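Local coordinates for protein aldehyde dehydrogenase (Burkholderia vietnamiensis, PDB 5KF0) that probably oxidises aldehydes to carboxylic acids with a nicotinamide dinucleotide cofactor, as other members of the aldehyde dehydrogenase family do, at residues T13-Y16 with E21-Y24; D28-D33 with G37-R42; S292-Q297 with G414-V419; D403-V408 with D432-G437. All blocks are in the same frame, centred on the assembly; numbering follows the deposited sequence. Where two conformers were deposited one is given.

Contacts 1 and 2 lie near the surface, where each closes a beta hairpin of one four-stranded sheet. They meet where Y14 N approaches R42 O, because strands 13-18 and 39-43 are neighbours. Both rely on backbone hydrogen bonds, with a proline-tyrosine CH-pi contact added in contact 1 and a weak, water-bridged ion pair in contact 2. Contacts 3 and 4 are buried, far from the hairpins, and neither has a hydrogen bond between its segments. Aliphatic groups do the joining, and they touch through a probable hydrogen bond from G437 N to G414 O and through A417 CB, which packs on V408 and L434. Contact 3 carries the cysteine bonded to the dinucleotide; contact 4 lies against other subunits.

Contact 1: T13-Y16 with E21-Y24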
loop_
_atom_site.group_PDB
_atom_site.type_symbol
_atom_site.label_atom_id
_atom_site.label_comp_id
_atom_site.label_asym_id
_atom_site.label_seq_id
_atom_site.Cartn_x
_atom_site.Cartn_y
_atom_site.Cartn_z
ATOM N N THR A 13 -29.247 26.519 -28.562
ATOM C CA THR A 13 -29.626 26.533 -27.155
ATOM C C THR A 13 -29.211 25.215 -26.510
ATOM O O THR A 13 -29.117 24.182 -27.181
ATOM C CB THR A 13 -31.137 26.726 -26.942
ATOM O OG1 THR A 13 -31.833 25.570 -27.411
ATOM C CG2 THR A 13 -31.666 27.959 -27.685
ATOM N N TYR A 14 -28.986 25.259 -25.192
ATOM C CA TYR A 14 -28.688 24.092 -24.374
ATOM C C TYR A 14 -29.584 24.082 -23.144
ATOM O O TYR A 14 -29.884 25.143 -22.579
ATOM C CB TYR A 14 -27.205 24.061 -23.916
ATOM C CG TYR A 14 -26.248 23.717 -25.035
ATOM C CD1 TYR A 14 -25.776 22.417 -25.205
ATOM C CD2 TYR A 14 -25.834 24.685 -25.936
ATOM C CE1 TYR A 14 -24.911 22.102 -26.234
ATOM C CE2 TYR A 14 -24.966 24.379 -26.973
ATOM C CZ TYR A 14 -24.512 23.084 -27.116
ATOM O OH TYR A 14 -23.661 22.783 -28.152
ATOM N N PRO A 15 -30.014 22.905 -22.698
ATOM C CA PRO A 15 -30.718 22.798 -21.420
ATOM C C PRO A 15 -29.716 22.700 -20.279
ATOM O O PRO A 15 -28.513 22.535 -20.493
ATOM C CB PRO A 15 -31.486 21.486 -21.573
ATOM C CG PRO A 15 -30.494 20.618 -22.352
ATOM C CD PRO A 15 -29.749 21.579 -23.285
ATOM N N TYR A 16 -30.223 22.794 -19.054
ATOM C CA TYR A 16 -29.431 22.298 -17.934
ATOM C C TYR A 16 -29.914 20.900 -17.581
ATOM O O TYR A 16 -30.914 20.415 -18.105
ATOM C CB TYR A 16 -29.446 23.238 -16.711
ATOM C CG TYR A 16 -30.760 23.611 -16.058
ATOM C CD1 TYR A 16 -31.591 22.649 -15.480
ATOM C CD2 TYR A 16 -31.137 24.946 -15.949
ATOM C CE1 TYR A 16 -32.780 23.010 -14.852
ATOM C CE2 TYR A 16 -32.316 25.308 -15.327
ATOM C CZ TYR A 16 -33.135 24.343 -14.785
ATOM O OH TYR A 16 -34.312 24.698 -14.161
ATOM N N GLU A 21 -31.645 14.608 -16.176
ATOM C CA GLU A 21 -32.485 14.832 -17.346
ATOM C C GLU A 21 -32.446 16.288 -17.802
ATOM O O GLU A 21 -32.320 17.211 -16.994
ATOM C CB GLU A 21 -33.940 14.389 -17.061
ATOM C CG GLU A 21 -34.010 12.886 -16.737
ATOM C CD GLU A 21 -35.431 12.345 -16.575
ATOM O OE1 GLU A 21 -35.781 11.886 -15.465
ATOM O OE2 GLU A 21 -36.189 12.372 -17.554
ATOM N N ALA A 22 -32.570 16.477 -19.115
ATOM C CA ALA A 22 -32.484 17.810 -19.708
ATOM C C ALA A 22 -33.726 18.637 -19.402
ATOM O O ALA A 22 -34.859 18.155 -19.532
ATOM C CB ALA A 22 -32.314 17.702 -21.219
ATOM N N VAL A 23 -33.510 19.896 -19.011
ATOM C CA VAL A 23 -34.589 20.847 -18.750
ATOM C C VAL A 23 -34.289 22.124 -19.525
ATOM O O VAL A 23 -33.311 22.823 -19.225
ATOM C CB VAL A 23 -34.758 21.154 -17.254
ATOM C CG1 VAL A 23 -35.917 22.119 -17.048
ATOM C CG2 VAL A 23 -34.969 19.875 -16.455
ATOM N N TYR A 24 -35.133 22.438 -20.506
ATOM C CA TYR A 24 -34.988 23.670 -21.287
ATOM C C TYR A 24 -35.748 24.812 -20.602
ATOM O O TYR A 24 -36.718 25.367 -21.120
ATOM C CB TYR A 24 -35.472 23.442 -22.719
ATOM C CG TYR A 24 -34.537 22.581 -23.551
ATOM C CD1 TYR A 24 -33.499 23.156 -24.274
ATOM C CD2 TYR A 24 -34.692 21.199 -23.609
ATOM C CE1 TYR A 24 -32.639 22.383 -25.031
ATOM C CE2 TYR A 24 -33.831 20.416 -24.366
ATOM C CZ TYR A 24 -32.811 21.019 -25.075
ATOM O OH TYR A 24 -31.945 20.265 -25.836
HETATM O O HOH W 1 -30.272 21.565 -27.102
#
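P15 packs against one face of the Y24 ring in a CH-pi contact. Followed outward from CB, the Y24 side chain places CG anti to the carbonyl carbon (chi1 -72°), which swings the ring over the proline. Its CG, CD1 and CD2 all pass P15 CB, which sits 3.5 Å from the ring centroid and practically on the ring normal. Farther out, CE1 meets P15 CD at 3.5 Å and CZ has P15 CG 3.6 Å away. At the tip a water in the plane of the ring lies between Y24 OH and T13 O, donating to T13 O and linking the ring end to strand 13-18. P15 CG touches A22 CB at 3.6 Å as well.

Beyond the proline, Y16 and V23 form an antiparallel hydrogen-bonded pair. V23 N gives Y16 O a straight bond of 2.8 Å, whereas Y16 N reaches V23 O at 3.1 Å with the donor tilted from the carbonyl plane. The Y16 ring lies against V23, its CE1 3.6 Å from V23 CB. Within the chain's four-stranded sheet, strand 13-18 runs between edge strand 21-23 and strand 39-43, while Y14 packs on V192 and L195 of helix 192-202.

Contact 2: D28-D33 with G37-R42; sequences DLEVTD and GKVATR
E30 and R42, a non-hydrogen-bonded pair of neighbouring strands, send their side chains out alongside each other in the same direction. The carboxylate and guanidinium planes stand 61° apart, so the two groups do not join flat. Instead E30 OE2 alone lies at the guanidinium edge, 3.3 Å from R42 NE and 3.4 Å from R42 NH2, in a salt bridge whose two hydrogen bonds are weak. A water reinforces it, giving to E30 OE2 and accepting from R42 NH2. V39 backs the pair: its CG1 is centred over one guanidinium face, while its CG2 lies 3.9 Å from E30 OE1.

V31 and T41 point to the other face of the sheet. T41 OG1 is anti to the backbone N (chi1 -174°) and turns to K11 O, which leaves CG2 between the backbone N and the carbonyl carbon, 3.9 Å from V31 CB. V31 N bonds T41 O at 2.9 Å; V31 O takes A40 N at 2.8 Å and, weakly, T41 N.

A40 and T41 therefore both face V31, which makes a classic beta bulge. Toward the turn, D33 N bonds K38 O and G37 N bonds D33 O, with G37 at a positive phi, completing a bulged beta hairpin at the edge of the sheet.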
loop_
_atom_site.group_PDB
_atom_site.type_symbol
_atom_site.label_atom_id
_atom_site.label_comp_id
_atom_site.label_asym_id
_atom_site.label_seq_id
_atom_site.Cartn_x
_atom_site.Cartn_y
_atom_site.Cartn_z
ATOM N N ASP A 28 -31.650 32.152 -20.659
ATOM C CA ASP A 28 -31.233 33.422 -20.079
ATOM C C ASP A 28 -29.719 33.605 -20.006
ATOM O O ASP A 28 -29.265 34.748 -19.882
ATOM C CB ASP A 28 -31.848 33.584 -18.687
ATOM C CG ASP A 28 -33.355 33.764 -18.733
ATOM O OD1 ASP A 28 -33.876 34.252 -19.759
ATOM O OD2 ASP A 28 -34.027 33.415 -17.746
ATOM N N LEU A 29 -28.919 32.538 -20.097
ATOM C CA LEU A 29 -27.465 32.667 -20.001
ATOM C C LEU A 29 -26.861 32.728 -21.405
ATOM O O LEU A 29 -26.822 31.725 -22.123
ATOM C CB LEU A 29 -26.859 31.522 -19.189
ATOM C CG LEU A 29 -25.324 31.551 -19.088
ATOM C CD1 LEU A 29 -24.812 32.888 -18.556
ATOM C CD2 LEU A 29 -24.805 30.406 -18.203
ATOM N N GLU A 30 -26.392 33.912 -21.794
ATOM C CA GLU A 30 -25.732 34.074 -23.082
ATOM C C GLU A 30 -24.261 33.703 -22.948
ATOM O O GLU A 30 -23.580 34.163 -22.027
ATOM C CB GLU A 30 -25.873 35.515 -23.577
ATOM C CG GLU A 30 -27.317 35.933 -23.812
ATOM C CD GLU A 30 -27.437 37.299 -24.461
ATOM O OE1 GLU A 30 -26.618 38.189 -24.156
ATOM O OE2 GLU A 30 -28.354 37.475 -25.289
ATOM N N VAL A 31 -23.771 32.879 -23.868
ATOM C CA VAL A 31 -22.370 32.464 -23.893
ATOM C C VAL A 31 -21.738 33.081 -25.133
ATOM O O VAL A 31 -22.167 32.794 -26.257
ATOM C CB VAL A 31 -22.236 30.934 -23.909
ATOM C CG1 VAL A 31 -20.758 30.521 -23.935
ATOM C CG2 VAL A 31 -22.978 30.316 -22.720
ATOM N N THR A 32 -20.733 33.934 -24.939
ATOM C CA THR A 32 -20.099 34.607 -26.065
ATOM C C THR A 32 -18.915 33.815 -26.599
ATOM O O THR A 32 -18.240 33.077 -25.873
ATOM C CB THR A 32 -19.603 36.000 -25.676
ATOM O OG1 THR A 32 -18.639 35.870 -24.619
ATOM C CG2 THR A 32 -20.772 36.884 -25.241
ATOM N N ASP A 33 -18.669 33.984 -27.894
ATOM C CA ASP A 33 -17.384 33.639 -28.480
ATOM C C ASP A 33 -16.358 34.649 -27.976
ATOM O O ASP A 33 -16.520 35.855 -28.176
ATOM C CB ASP A 33 -17.512 33.656 -30.007
ATOM C CG ASP A 33 -16.226 33.287 -30.735
ATOM O OD1 ASP A 33 -15.142 33.801 -30.390
ATOM O OD2 ASP A 33 -16.309 32.509 -31.710
ATOM N N GLY A 37 -16.677 38.101 -29.747
ATOM C CA GLY A 37 -17.581 38.835 -28.898
ATOM C C GLY A 37 -19.047 38.568 -29.146
ATOM O O GLY A 37 -19.882 39.062 -28.383
ATOM N N LYS A 38 -19.394 37.811 -30.183
ATOM C CA LYS A 38 -20.793 37.547 -30.494
ATOM C C LYS A 38 -21.356 36.469 -29.579
ATOM O O LYS A 38 -20.627 35.618 -29.058
ATOM C CB LYS A 38 -20.948 37.106 -31.952
ATOM C CG LYS A 38 -20.467 38.128 -32.943
ATOM C CD LYS A 38 -20.438 37.555 -34.357
ATOM C CE LYS A 38 -21.825 37.158 -34.844
ATOM N NZ LYS A 38 -21.764 36.484 -36.181
ATOM N N VAL A 39 -22.676 36.506 -29.394
ATOM C CA VAL A 39 -23.345 35.441 -28.655
ATOM C C VAL A 39 -23.292 34.176 -29.499
ATOM O O VAL A 39 -23.794 34.148 -30.629
ATOM C CB VAL A 39 -24.789 35.835 -28.313
ATOM C CG1 VAL A 39 -25.524 34.671 -27.655
ATOM C CG2 VAL A 39 -24.787 37.048 -27.398
ATOM N N ALA A 40 -22.655 33.134 -28.970
ATOM C CA ALA A 40 -22.511 31.871 -29.688
ATOM C C ALA A 40 -23.653 30.901 -29.405
ATOM O O ALA A 40 -24.044 30.137 -30.293
ATOM C CB ALA A 40 -21.175 31.209 -29.329
ATOM N N THR A 41 -24.182 30.905 -28.187
ATOM C CA THR A 41 -25.286 30.027 -27.820
ATOM C C THR A 41 -25.922 30.596 -26.565
ATOM O O THR A 41 -25.361 31.478 -25.911
ATOM C CB THR A 41 -24.814 28.577 -27.606
ATOM O OG1 THR A 41 -25.944 27.720 -27.388
ATOM C CG2 THR A 41 -23.878 28.480 -26.397
ATOM N N ARG A 42 -27.102 30.081 -26.235
ATOM C CA ARG A 42 -27.813 30.477 -25.026
ATOM C C ARG A 42 -28.151 29.218 -24.249
ATOM O O ARG A 42 -28.592 28.229 -24.836
ATOM C CB ARG A 42 -29.076 31.280 -25.361
ATOM C CG ARG A 42 -28.757 32.605 -26.038
ATOM C CD ARG A 42 -29.991 33.450 -26.302
ATOM N NE ARG A 42 -29.613 34.777 -26.790
ATOM C CZ ARG A 42 -29.292 35.038 -28.054
ATOM N NH1 ARG A 42 -29.307 34.063 -28.955
ATOM N NH2 ARG A 42 -28.951 36.268 -28.420
HETATM O O HOH W 2 -28.256 38.957 -27.667
#

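Contact 3: S292-Q297 with G414-V419; sequences SCIGVQ and GLQAGV. With NDP (NADPH dihydro-nicotinamide-adenine-dinucleotide phosphate), chain E.
L415 wedges its two methyls against C293 and I294, and here the packing is closest. Its CD1 comes within 3.5 Å of C293 O, and its CD2 lies 3.8 Å from I294 CG2, the I294 and L415 side chains crossing at about a right angle. L415 sits there with chi1 at -145°, about 35° from the nearest staggered value. Looser touches flank this patch: I294 CD1 passes Q416 NE2 at 3.9 Å, and L415 CD1 is equally distant from N7N of the nicotinamide carboxamide. No hydrogen bond joins the segments; the Q416 amide nitrogen is instead given to P445 O and F447 O. Both sides are buried, so the loose side faces protein and dinucleotide.

The loop is shaped by a type I turn from S292 to G295 and an ST turn, in which S292 OG accepts from I294 N. C293 SG projects from it between the backbone N and the carbonyl carbon (chi1 44°) and is covalently bonded to NDP C4N at 2.1 Å. C4N is the hydride-exchanging carbon, and aldehyde dehydrogenases use a cysteine nucleophile, probably C293 here, so the adduct would tie up sulfur and cofactor together, consistent with a non-productive state.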
loop_
_atom_site.group_PDB
_atom_site.type_symbol
_atom_site.label_atom_id
_atom_site.label_comp_id
_atom_site.label_asym_id
_atom_site.label_seq_id
_atom_site.Cartn_x
_atom_site.Cartn_y
_atom_site.Cartn_z
ATOM N N SER A 292 -3.569 29.839 -17.009
ATOM C CA SER A 292 -3.365 28.537 -16.395
ATOM C C SER A 292 -3.007 28.741 -14.930
ATOM O O SER A 292 -2.226 29.640 -14.602
ATOM C CB SER A 292 -2.232 27.757 -17.073
ATOM O OG SER A 292 -1.862 26.613 -16.304
ATOM N N CYS A 293 -3.561 27.889 -14.060
ATOM C CA CYS A 293 -3.233 27.947 -12.639
ATOM C C CYS A 293 -1.788 27.563 -12.345
ATOM O O CYS A 293 -1.333 27.785 -11.213
ATOM C CB CYS A 293 -4.171 27.041 -11.844
ATOM S SG CYS A 293 -4.459 25.428 -12.589
ATOM N N ILE A 294 -1.061 27.001 -13.317
ATOM C CA ILE A 294 0.362 26.725 -13.141
ATOM C C ILE A 294 1.158 27.323 -14.288
ATOM O O ILE A 294 2.262 26.856 -14.594
ATOM C CB ILE A 294 0.645 25.219 -12.992
ATOM C CG1 ILE A 294 -0.154 24.393 -14.013
ATOM C CG2 ILE A 294 0.375 24.767 -11.541
ATOM C CD1 ILE A 294 0.115 22.880 -13.917
ATOM N N GLY A 295 0.622 28.374 -14.906
ATOM C CA GLY A 295 1.386 29.095 -15.909
ATOM C C GLY A 295 2.656 29.683 -15.312
ATOM O O GLY A 295 2.697 30.084 -14.144
ATOM N N VAL A 296 3.716 29.698 -16.116
ATOM C CA VAL A 296 4.976 30.287 -15.669
ATOM C C VAL A 296 4.830 31.800 -15.622
ATOM O O VAL A 296 4.629 32.453 -16.651
ATOM C CB VAL A 296 6.129 29.870 -16.585
ATOM C CG1 VAL A 296 7.406 30.681 -16.262
ATOM C CG2 VAL A 296 6.378 28.354 -16.460
ATOM N N GLN A 297 4.976 32.369 -14.426
ATOM C CA GLN A 297 4.939 33.812 -14.241
ATOM C C GLN A 297 6.297 34.405 -13.913
ATOM O O GLN A 297 6.567 35.545 -14.289
ATOM C CB GLN A 297 3.942 34.176 -13.132
ATOM C CG GLN A 297 3.656 35.684 -12.979
ATOM C CD GLN A 297 2.519 35.936 -11.993
ATOM O OE1 GLN A 297 1.556 35.169 -11.932
ATOM N NE2 GLN A 297 2.619 37.017 -11.232
ATOM N N GLY A 414 1.788 28.690 -3.501
ATOM C CA GLY A 414 2.610 27.494 -3.476
ATOM C C GLY A 414 1.959 26.334 -4.204
ATOM O O GLY A 414 1.679 25.292 -3.596
ATOM N N LEU A 415 1.736 26.482 -5.508
ATOM C CA LEU A 415 1.067 25.410 -6.247
ATOM C C LEU A 415 2.113 24.479 -6.846
ATOM O O LEU A 415 2.296 23.367 -6.338
ATOM C CB LEU A 415 0.113 25.998 -7.302
ATOM C CG LEU A 415 -1.171 25.176 -7.505
ATOM C CD1 LEU A 415 -2.165 25.906 -8.404
ATOM C CD2 LEU A 415 -0.865 23.790 -8.067
ATOM N N GLN A 416 2.807 24.899 -7.911
ATOM C CA GLN A 416 3.946 24.127 -8.405
ATOM C C GLN A 416 5.101 25.067 -8.729
ATOM O O GLN A 416 4.912 26.266 -8.962
ATOM C CB GLN A 416 3.579 23.263 -9.636
ATOM C CG GLN A 416 2.536 22.191 -9.241
ATOM C CD GLN A 416 2.341 21.033 -10.216
ATOM O OE1 GLN A 416 1.802 19.997 -9.817
ATOM N NE2 GLN A 416 2.724 21.203 -11.483
ATOM N N ALA A 417 6.306 24.497 -8.734
ATOM C CA ALA A 417 7.521 25.171 -9.182
ATOM C C ALA A 417 8.290 24.203 -10.070
ATOM O O ALA A 417 8.148 22.988 -9.939
ATOM C CB ALA A 417 8.415 25.608 -8.000
ATOM N N GLY A 418 9.107 24.746 -10.973
ATOM C CA GLY A 418 9.940 23.935 -11.844
ATOM C C GLY A 418 11.408 24.290 -11.682
ATOM O O GLY A 418 11.760 25.445 -11.421
ATOM N N VAL A 419 12.271 23.283 -11.840
ATOM C CA VAL A 419 13.720 23.475 -11.743
ATOM C C VAL A 419 14.383 22.719 -12.885
ATOM O O VAL A 419 14.355 21.484 -12.912
ATOM C CB VAL A 419 14.308 22.998 -10.405
ATOM C CG1 VAL A 419 15.793 23.385 -10.343
ATOM C CG2 VAL A 419 13.542 23.577 -9.214
HETATM P PA NDP E . -13.358 32.385 -10.263
HETATM O O1A NDP E . -12.939 32.252 -8.837
HETATM O O2A NDP E . -13.663 33.831 -10.655
HETATM O O5B NDP E . -14.621 31.483 -10.605
HETATM C C5B NDP E . -14.476 30.049 -10.453
HETATM C C4B NDP E . -15.839 29.445 -10.246
HETATM O O4B NDP E . -16.357 29.852 -8.959
HETATM C C3B NDP E . -16.898 29.864 -11.275
HETATM O O3B NDP E . -17.803 28.790 -11.517
HETATM C C2B NDP E . -17.617 30.993 -10.536
HETATM O O2B NDP E . -18.970 31.233 -10.975
HETATM C C1B NDP E . -17.649 30.388 -9.144
HETATM N N9A NDP E . -17.918 31.344 -8.077
HETATM C C8A NDP E . -17.332 32.562 -7.850
HETATM N N7A NDP E . -17.754 33.160 -6.760
HETATM C C5A NDP E . -18.684 32.274 -6.238
HETATM C C6A NDP E . -19.488 32.310 -5.081
HETATM N N6A NDP E . -19.510 33.333 -4.218
HETATM N N1A NDP E . -20.293 31.249 -4.844
HETATM C C2A NDP E . -20.295 30.234 -5.711
HETATM N N3A NDP E . -19.589 30.090 -6.835
HETATM C C4A NDP E . -18.798 31.152 -7.041
HETATM O O3 NDP E . -12.208 31.805 -11.193
HETATM P PN NDP E . -12.011 31.761 -12.772
HETATM O O1N NDP E . -13.168 31.078 -13.403
HETATM O O2N NDP E . -11.743 33.174 -13.225
HETATM O O5D NDP E . -10.721 30.865 -12.986
HETATM C C5D NDP E . -9.368 31.313 -12.803
HETATM C C4D NDP E . -8.905 30.921 -11.422
HETATM O O4D NDP E . -9.000 29.480 -11.259
HETATM C C3D NDP E . -7.443 31.294 -11.164
HETATM O O3D NDP E . -7.233 31.832 -9.863
HETATM C C2D NDP E . -6.730 29.957 -11.363
HETATM O O2D NDP E . -5.455 29.822 -10.745
HETATM C C1D NDP E . -7.757 28.993 -10.788
HETATM N N1N NDP E . -7.478 27.660 -11.309
HETATM C C2N NDP E . -7.116 26.625 -10.478
HETATM C C3N NDP E . -6.698 25.432 -10.944
HETATM C C7N NDP E . -6.390 24.288 -10.043
HETATM O O7N NDP E . -6.621 23.144 -10.459
HETATM N N7N NDP E . -5.819 24.527 -8.864
HETATM C C4N NDP E . -6.496 25.234 -12.404
HETATM C C5N NDP E . -7.222 26.271 -13.192
HETATM C C6N NDP E . -7.599 27.411 -12.645
HETATM P P2B NDP E . -19.290 32.251 -12.221
HETATM O O1X NDP E . -18.000 32.630 -12.845
HETATM O O2X NDP E . -20.248 31.460 -13.062
HETATM O O3X NDP E . -20.013 33.440 -11.623
#

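Contact 4: D403-V408 with D432-G437; sequences DALARV and DELEVG
L405 and L434 touch methyl to methyl in a purely aliphatic contact, and the flat groups lie on another side of helix 401-409, where R407 pairs with D403 one turn earlier. D403 OD1 sits at the edge of the R407 guanidinium, close to its plane, 3.0 Å from NH1. The arginine meets D403 OD1 on its syn side, 34° out of the carboxylate plane. The same guanidinium has a further partner in E396, which forms a salt bridge with NH2.

Between the segments, L434 CD2 is received in a corner of the helix made by L405 CD2 and V408 CG1, each 3.7 Å away, with L405 O equally near. L434 reaches it with CG anti to the carbonyl carbon (chi1 -71°) and an extended chi2, which carries the methyl across to the helix although its CB does not point there. L405 crosses L434 at about a right angle, its CD2 3.8 Å from L434 CG, while its CD1 grazes E433 CB at 4.2 Å. The carboxylate end of E433 then leads away.

L434 is the residue at which helix 424-433 gives way to an inverse gamma turn centred on E435. N409 pins this exit, bonding E433 O and E435 N, and D432 forms salt bridges with R148 of the second subunit and R484 of the third. Helix 401-409 packs with L405 and V408 on L434 and on I265 of strand 263-266, while D403, A404 and R407 rest on F398 of strand 392-398.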
loop_
_atom_site.group_PDB
_atom_site.type_symbol
_atom_site.label_atom_id
_atom_site.label_comp_id
_atom_site.label_asym_id
_atom_site.label_seq_id
_atom_site.Cartn_x
_atom_site.Cartn_y
_atom_site.Cartn_z
ATOM N N ASP A 403 19.307 31.034 -2.868
ATOM C CA ASP A 403 18.621 32.307 -3.065
ATOM C C ASP A 403 17.476 32.161 -4.066
ATOM O O ASP A 403 16.407 32.751 -3.886
ATOM C CB ASP A 403 19.619 33.364 -3.535
ATOM C CG ASP A 403 18.982 34.728 -3.744
ATOM O OD1 ASP A 403 19.174 35.303 -4.836
ATOM O OD2 ASP A 403 18.315 35.241 -2.822
ATOM N N ALA A 404 17.693 31.398 -5.142
ATOM C CA ALA A 404 16.607 31.118 -6.074
ATOM C C ALA A 404 15.447 30.435 -5.368
ATOM O O ALA A 404 14.280 30.796 -5.576
ATOM C CB ALA A 404 17.113 30.251 -7.230
ATOM N N LEU A 405 15.746 29.453 -4.510
ATOM C CA LEU A 405 14.675 28.756 -3.800
ATOM C C LEU A 405 13.913 29.713 -2.891
ATOM O O LEU A 405 12.673 29.704 -2.861
ATOM C CB LEU A 405 15.241 27.587 -2.982
ATOM C CG LEU A 405 15.960 26.481 -3.763
ATOM C CD1 LEU A 405 16.469 25.402 -2.806
ATOM C CD2 LEU A 405 15.062 25.869 -4.825
ATOM N N ALA A 406 14.639 30.552 -2.151
ATOM C CA ALA A 406 13.990 31.517 -1.270
ATOM C C ALA A 406 13.098 32.465 -2.058
ATOM O O ALA A 406 12.024 32.856 -1.588
ATOM C CB ALA A 406 15.041 32.298 -0.484
ATOM N N ARG A 407 13.519 32.843 -3.263
ATOM C CA ARG A 407 12.716 33.782 -4.034
ATOM C C ARG A 407 11.489 33.107 -4.642
ATOM O O ARG A 407 10.432 33.736 -4.740
ATOM C CB ARG A 407 13.600 34.453 -5.083
ATOM C CG ARG A 407 14.521 35.474 -4.407
ATOM C CD ARG A 407 15.793 35.794 -5.190
ATOM N NE ARG A 407 15.511 36.591 -6.375
ATOM C CZ ARG A 407 16.411 36.868 -7.317
ATOM N NH1 ARG A 407 17.652 36.404 -7.215
ATOM N NH2 ARG A 407 16.065 37.600 -8.366
ATOM N N VAL A 408 11.585 31.830 -5.015
ATOM C CA VAL A 408 10.378 31.096 -5.393
ATOM C C VAL A 408 9.377 31.111 -4.239
ATOM O O VAL A 408 8.176 31.345 -4.428
ATOM C CB VAL A 408 10.725 29.654 -5.811
ATOM C CG1 VAL A 408 9.433 28.828 -5.996
ATOM C CG2 VAL A 408 11.569 29.643 -7.093
ATOM N N ASP A 432 13.214 19.428 -0.794
ATOM C CA ASP A 432 13.182 19.719 0.641
ATOM C C ASP A 432 12.551 21.072 0.944
ATOM O O ASP A 432 11.823 21.216 1.932
ATOM C CB ASP A 432 14.599 19.758 1.225
ATOM C CG ASP A 432 15.257 18.401 1.369
ATOM O OD1 ASP A 432 14.618 17.347 1.185
ATOM O OD2 ASP A 432 16.462 18.412 1.717
ATOM N N GLU A 433 12.900 22.099 0.158
ATOM C CA GLU A 433 12.744 23.480 0.598
ATOM C C GLU A 433 11.634 24.253 -0.096
ATOM O O GLU A 433 11.171 25.254 0.463
ATOM C CB GLU A 433 14.058 24.257 0.400
ATOM C CG GLU A 433 15.233 23.710 1.204
ATOM C CD GLU A 433 14.958 23.726 2.693
ATOM O OE1 GLU A 433 14.462 24.759 3.190
ATOM O OE2 GLU A 433 15.230 22.707 3.358
ATOM N N LEU A 434 11.203 23.842 -1.286
ATOM C CA LEU A 434 10.169 24.596 -1.994
ATOM C C LEU A 434 8.808 24.271 -1.393
ATOM O O LEU A 434 8.372 23.114 -1.427
ATOM C CB LEU A 434 10.189 24.282 -3.488
ATOM C CG LEU A 434 11.411 24.868 -4.205
ATOM C CD1 LEU A 434 11.365 24.476 -5.694
ATOM C CD2 LEU A 434 11.496 26.396 -4.042
ATOM N N GLU A 435 8.136 25.294 -0.849
ATOM C CA GLU A 435 6.843 25.092 -0.190
ATOM C C GLU A 435 5.743 25.167 -1.245
ATOM O O GLU A 435 5.036 26.169 -1.411
ATOM C CB GLU A 435 6.624 26.095 0.937
ATOM C CG GLU A 435 5.428 25.678 1.792
ATOM C CD GLU A 435 5.225 26.505 3.045
ATOM O OE1 GLU A 435 5.963 27.488 3.267
ATOM O OE2 GLU A 435 4.304 26.153 3.816
ATOM N N VAL A 436 5.607 24.056 -1.976
ATOM C CA VAL A 436 4.660 23.912 -3.070
ATOM C C VAL A 436 4.049 22.520 -2.985
ATOM O O VAL A 436 4.577 21.616 -2.325
ATOM C CB VAL A 436 5.327 24.107 -4.457
ATOM C CG1 VAL A 436 5.846 25.529 -4.620
ATOM C CG2 VAL A 436 6.482 23.133 -4.619
ATOM N N GLY A 437 2.922 22.355 -3.666
ATOM C CA GLY A 437 2.354 21.022 -3.801
ATOM C C GLY A 437 3.252 20.103 -4.607
ATOM O O GLY A 437 3.477 18.949 -4.230
#